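Local coordinates for protein Alpha/beta hydrolase (Streptomyces albidoflavus, PDB 6KSU) that probably cyclises non-ribosomal peptides by macrolactamization, coupling residues of opposite chirality, as a stand-alone cyclase of the penicillin-binding-protein family, at residues M94-C98 / D99-D103; K86-T89 / A90-V93. All blocks are in the same frame, centred on the assembly; numbering follows the deposited sequence.

Interaction 1: residues M94-C98 / D99-D103; sequences MQFVC and DGDLD
The amide of Gly100 is held by Val97 O, with Gly100 N 2.8 Å from that oxygen. One residue earlier the helical pattern still holds: Asp99 N reaches Gln95 O at 3.1 Å in a nearly straight bond, with 166° at the hydrogen. Past Gly100 the chain folds back, and Asp101 N gives a weak bond to Phe96 O. Positive phi at Gly100, together with the bonds returning to the last turn, makes this a Schellman motif, which closes helix 85-98 and sends the chain into the loop before helix 108-111. The reversal lays Leu102 back against the helix it has just left. Its CB meets Phe96 CB at 3.9 Å, while CD2 comes as near to Val97 CG2. With CG anti to the backbone N (chi1 -179°), the two methyls of Leu102 are carried away from the Phe96 ring, and CD2 slants across Val97. The carbonyl of Leu102 adds a CH...O contact, Val97 CA lying 3.2 Å from Leu102 O with the hydrogen directed well at the oxygen. Asp101 approaches the Phe96 ring from its edge: CB lies in the ring plane, 4.0 Å from Phe96 CD1, and the carboxylate is turned 40° against the ring. Outside the turn, Leu102 packs on Val185 and Ala189 of helix 176-189, and Phe96 on Cys201 of helix 194-206. The amide of Gln95 also looks that way, its NE2 donating to Cys201 O.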
loop_
_atom_site.group_PDB
_atom_site.type_symbol
_atom_site.label_atom_id
_atom_site.label_comp_id
_atom_site.label_asym_id
_atom_site.label_seq_id
_atom_site.Cartn_x
_atom_site.Cartn_y
_atom_site.Cartn_z
ATOM N N MET A 94 -15.463 -5.879 -1.151
ATOM C CA MET A 94 -16.470 -5.737 -0.109
ATOM C C MET A 94 -17.866 -5.525 -0.688
ATOM O O MET A 94 -18.848 -5.923 -0.056
ATOM C CB MET A 94 -16.111 -4.592 0.836
ATOM C CG MET A 94 -14.903 -4.849 1.710
ATOM S SD MET A 94 -14.932 -6.419 2.644
ATOM C CE MET A 94 -15.886 -5.913 4.058
ATOM N N GLN A 95 -17.982 -4.894 -1.870
ATOM C CA GLN A 95 -19.292 -4.776 -2.514
ATOM C C GLN A 95 -19.914 -6.141 -2.767
ATOM O O GLN A 95 -21.115 -6.340 -2.530
ATOM C CB GLN A 95 -19.179 -4.040 -3.841
ATOM C CG GLN A 95 -19.310 -2.560 -3.791
ATOM C CD GLN A 95 -19.268 -1.997 -5.189
ATOM O OE1 GLN A 95 -18.931 -2.711 -6.135
ATOM N NE2 GLN A 95 -19.639 -0.732 -5.341
ATOM N N PHE A 96 -19.117 -7.087 -3.289
ATOM C CA PHE A 96 -19.651 -8.403 -3.628
ATOM C C PHE A 96 -20.064 -9.160 -2.381
ATOM O O PHE A 96 -21.054 -9.897 -2.395
ATOM C CB PHE A 96 -18.617 -9.187 -4.444
ATOM C CG PHE A 96 -18.554 -8.767 -5.866
ATOM C CD1 PHE A 96 -19.395 -9.337 -6.811
ATOM C CD2 PHE A 96 -17.707 -7.738 -6.256
ATOM C CE1 PHE A 96 -19.371 -8.912 -8.127
ATOM C CE2 PHE A 96 -17.678 -7.303 -7.572
ATOM C CZ PHE A 96 -18.504 -7.892 -8.509
ATOM N N VAL A 97 -19.332 -8.959 -1.292
ATOM C CA VAL A 97 -19.691 -9.555 -0.014
ATOM C C VAL A 97 -21.066 -9.065 0.419
ATOM O O VAL A 97 -21.937 -9.854 0.792
ATOM C CB VAL A 97 -18.603 -9.232 1.025
ATOM C CG1 VAL A 97 -19.073 -9.506 2.456
ATOM C CG2 VAL A 97 -17.316 -9.981 0.671
ATOM N N CYS A 98 -21.298 -7.761 0.313
ATOM C CA CYS A 98 -22.553 -7.204 0.810
ATOM C C CYS A 98 -23.750 -7.655 -0.026
ATOM O O CYS A 98 -24.827 -7.921 0.517
ATOM C CB CYS A 98 -22.435 -5.688 0.871
ATOM S SG CYS A 98 -21.157 -5.223 2.035
ATOM N N ASP A 99 -23.587 -7.771 -1.338
ATOM C CA ASP A 99 -24.670 -8.369 -2.105
ATOM C C ASP A 99 -24.797 -9.870 -1.865
ATOM O O ASP A 99 -25.643 -10.511 -2.506
ATOM C CB ASP A 99 -24.468 -8.086 -3.590
ATOM C CG ASP A 99 -24.394 -6.597 -3.890
ATOM O OD1 ASP A 99 -25.001 -5.806 -3.135
ATOM O OD2 ASP A 99 -23.735 -6.218 -4.884
ATOM N N GLY A 100 -23.990 -10.440 -0.968
ATOM C CA GLY A 100 -23.998 -11.860 -0.707
ATOM C C GLY A 100 -23.418 -12.707 -1.807
ATOM O O GLY A 100 -23.451 -13.939 -1.705
ATOM N N ASP A 101 -22.882 -12.082 -2.854
ATOM C CA ASP A 101 -22.195 -12.779 -3.937
ATOM C C ASP A 101 -20.847 -13.377 -3.533
ATOM O O ASP A 101 -20.255 -14.096 -4.338
ATOM C CB ASP A 101 -21.959 -11.822 -5.111
ATOM C CG ASP A 101 -23.228 -11.480 -5.860
ATOM O OD1 ASP A 101 -24.283 -12.049 -5.519
ATOM O OD2 ASP A 101 -23.171 -10.652 -6.801
ATOM N N LEU A 102 -20.330 -13.093 -2.339
ATOM C CA LEU A 102 -18.963 -13.487 -2.009
ATOM C C LEU A 102 -18.809 -13.601 -0.502
ATOM O O LEU A 102 -19.223 -12.707 0.241
ATOM C CB LEU A 102 -17.940 -12.484 -2.564
ATOM C CG LEU A 102 -16.479 -12.835 -2.287
ATOM C CD1 LEU A 102 -16.000 -13.899 -3.247
ATOM C CD2 LEU A 102 -15.596 -11.591 -2.384
ATOM N N ASP A 103 -18.181 -14.682 -0.060
ATOM C CA ASP A 103 -18.079 -14.988 1.358
ATOM C C ASP A 103 -16.683 -14.678 1.882
ATOM O O ASP A 103 -15.692 -15.239 1.405
ATOM C CB ASP A 103 -18.435 -16.450 1.611
ATOM C CG ASP A 103 -19.091 -16.658 2.948
ATOM O OD1 ASP A 103 -18.441 -16.370 3.982
ATOM O OD2 ASP A 103 -20.259 -17.103 2.961
#

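Interaction 2: residues K86-T89 / A90-V93; sequences KFLT and AELV
Glu91 lays its carboxyl end over one face of the Phe87 ring, one helical turn back, with OE2 3.3 Å from Phe87 CZ and CD 3.8 Å from the same carbon. The carboxylate is tilted 35° to the ring, so the two groups slant across each other instead of stacking flat, and CG sits above the rim. Phe87 CG is anti to the backbone N (chi1 170°), which swings the ring along the helix side to meet the acid. Leu88 runs beside Glu91 in the same direction, its CD2 4.1 Å from Glu91 OE1. That oxygen is buried without a polar partner, whereas OE2 is hydrogen-bonded to His271 NE2; the imidazole of His271 also meets the Phe87 ring, so the same imidazole touches both side chains of the pair. Beneath these side chains the backbone is plain alpha-helix. The amides of Ala90, Glu91, Leu92 and Val93 bond in an unbroken i to i+4 run to the carbonyls of Lys86, Phe87, Leu88 and Thr89, with Leu92 N 2.7 Å from Leu88 O. Val93 CG2 also lies against Thr89 O, 3.2 Å away. Thr89 OG1 is hydrogen-bonded to Ala253 O and to Trp194 NE1, the latter at the start of helix 194-206. From the first turn Lys86 extends away to Asn176 OD1 and Ala254 O, with weak bonds to Ser83 OG and Tyr174 OH. Ser83 and Lys86 have the spacing of an SxxK motif at a helix start, with Tyr174 and Asn176 matching a (S/Y)xN element; this is the arrangement of the active site in penicillin-binding proteins and class C beta-lactamases, consistent with the family of this cyclase.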
loop_
_atom_site.group_PDB
_atom_site.type_symbol
_atom_site.label_atom_id
_atom_site.label_comp_id
_atom_site.label_asym_id
_atom_site.label_seq_id
_atom_site.Cartn_x
_atom_site.Cartn_y
_atom_site.Cartn_z
ATOM N N LYS A 86 -5.038 -0.988 -3.764
ATOM C CA LYS A 86 -5.579 -2.064 -2.932
ATOM C C LYS A 86 -6.806 -1.608 -2.156
ATOM O O LYS A 86 -7.672 -2.425 -1.813
ATOM C CB LYS A 86 -4.498 -2.570 -1.962
ATOM C CG LYS A 86 -3.415 -3.337 -2.648
ATOM C CD LYS A 86 -2.261 -3.628 -1.706
ATOM C CE LYS A 86 -1.308 -4.577 -2.390
ATOM N NZ LYS A 86 -0.416 -3.845 -3.338
ATOM N N PHE A 87 -6.891 -0.319 -1.849
ATOM C CA PHE A 87 -8.070 0.180 -1.156
ATOM C C PHE A 87 -9.304 0.123 -2.058
ATOM O O PHE A 87 -10.403 -0.157 -1.586
ATOM C CB PHE A 87 -7.771 1.587 -0.638
ATOM C CG PHE A 87 -8.958 2.337 -0.103
ATOM C CD1 PHE A 87 -9.522 2.004 1.112
ATOM C CD2 PHE A 87 -9.447 3.438 -0.783
ATOM C CE1 PHE A 87 -10.603 2.722 1.631
ATOM C CE2 PHE A 87 -10.526 4.160 -0.277
ATOM C CZ PHE A 87 -11.106 3.793 0.933
ATOM N N LEU A 88 -9.136 0.308 -3.360
ATOM C CA LEU A 88 -10.298 0.244 -4.244
ATOM C C LEU A 88 -10.651 -1.195 -4.571
ATOM O O LEU A 88 -11.836 -1.554 -4.614
ATOM C CB LEU A 88 -10.020 1.056 -5.503
ATOM C CG LEU A 88 -9.826 2.461 -4.932
ATOM C CD1 LEU A 88 -8.423 2.987 -5.197
ATOM C CD2 LEU A 88 -10.881 3.398 -5.438
ATOM N N THR A 89 -9.629 -2.032 -4.758
ATOM C CA THR A 89 -9.847 -3.464 -4.899
ATOM C C THR A 89 -10.556 -4.028 -3.673
ATOM O O THR A 89 -11.501 -4.821 -3.794
ATOM C CB THR A 89 -8.510 -4.166 -5.128
ATOM O OG1 THR A 89 -8.110 -3.930 -6.478
ATOM C CG2 THR A 89 -8.647 -5.695 -4.882
ATOM N N ALA A 90 -10.103 -3.628 -2.477
ATOM C CA ALA A 90 -10.786 -4.049 -1.260
ATOM C C ALA A 90 -12.216 -3.555 -1.262
ATOM O O ALA A 90 -13.141 -4.289 -0.892
ATOM C CB ALA A 90 -10.067 -3.528 -0.024
ATOM N N GLU A 91 -12.412 -2.307 -1.688
ATOM C CA GLU A 91 -13.750 -1.757 -1.753
ATOM C C GLU A 91 -14.612 -2.545 -2.737
ATOM O O GLU A 91 -15.784 -2.830 -2.466
ATOM C CB GLU A 91 -13.651 -0.284 -2.125
ATOM C CG GLU A 91 -13.357 0.652 -0.921
ATOM C CD GLU A 91 -13.662 2.120 -1.276
ATOM O OE1 GLU A 91 -13.587 2.448 -2.474
ATOM O OE2 GLU A 91 -14.004 2.929 -0.388
ATOM N N LEU A 92 -14.028 -2.923 -3.870
ATOM C CA LEU A 92 -14.724 -3.729 -4.854
ATOM C C LEU A 92 -15.095 -5.089 -4.273
ATOM O O LEU A 92 -16.242 -5.538 -4.394
ATOM C CB LEU A 92 -13.831 -3.873 -6.078
ATOM C CG LEU A 92 -14.427 -4.632 -7.249
ATOM C CD1 LEU A 92 -15.775 -4.039 -7.581
ATOM C CD2 LEU A 92 -13.476 -4.546 -8.440
ATOM N N VAL A 93 -14.135 -5.747 -3.610
ATOM C CA VAL A 93 -14.397 -7.052 -3.004
ATOM C C VAL A 93 -15.506 -6.940 -1.963
ATOM O O VAL A 93 -16.403 -7.795 -1.883
ATOM C CB VAL A 93 -13.095 -7.629 -2.386
ATOM C CG1 VAL A 93 -13.397 -8.848 -1.548
ATOM C CG2 VAL A 93 -12.096 -7.973 -3.448
#

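Overall arrangement
Both contacts belong to helix 85-98 and follow each other along it, with centres about 12 Å apart: interaction 2 takes its first turns, interaction 1 its end and the loop beyond. Interaction 2 is buried throughout, its centre about 12 Å from the centre of the chain, and sets regular helical bonding beside a buried acid and the lysine of the probable active site. Interaction 1, its centre about 23 Å from that of the chain, is only partly buried; capping bonds of the helix end sit beside the packing of Leu102 on Phe96 and Val97, with exposed aspartates around them. The two touch where Leu102 CD2 packs on Val93 CG1 at 3.6 Å, and helices 176-189 and 194-206 flank both.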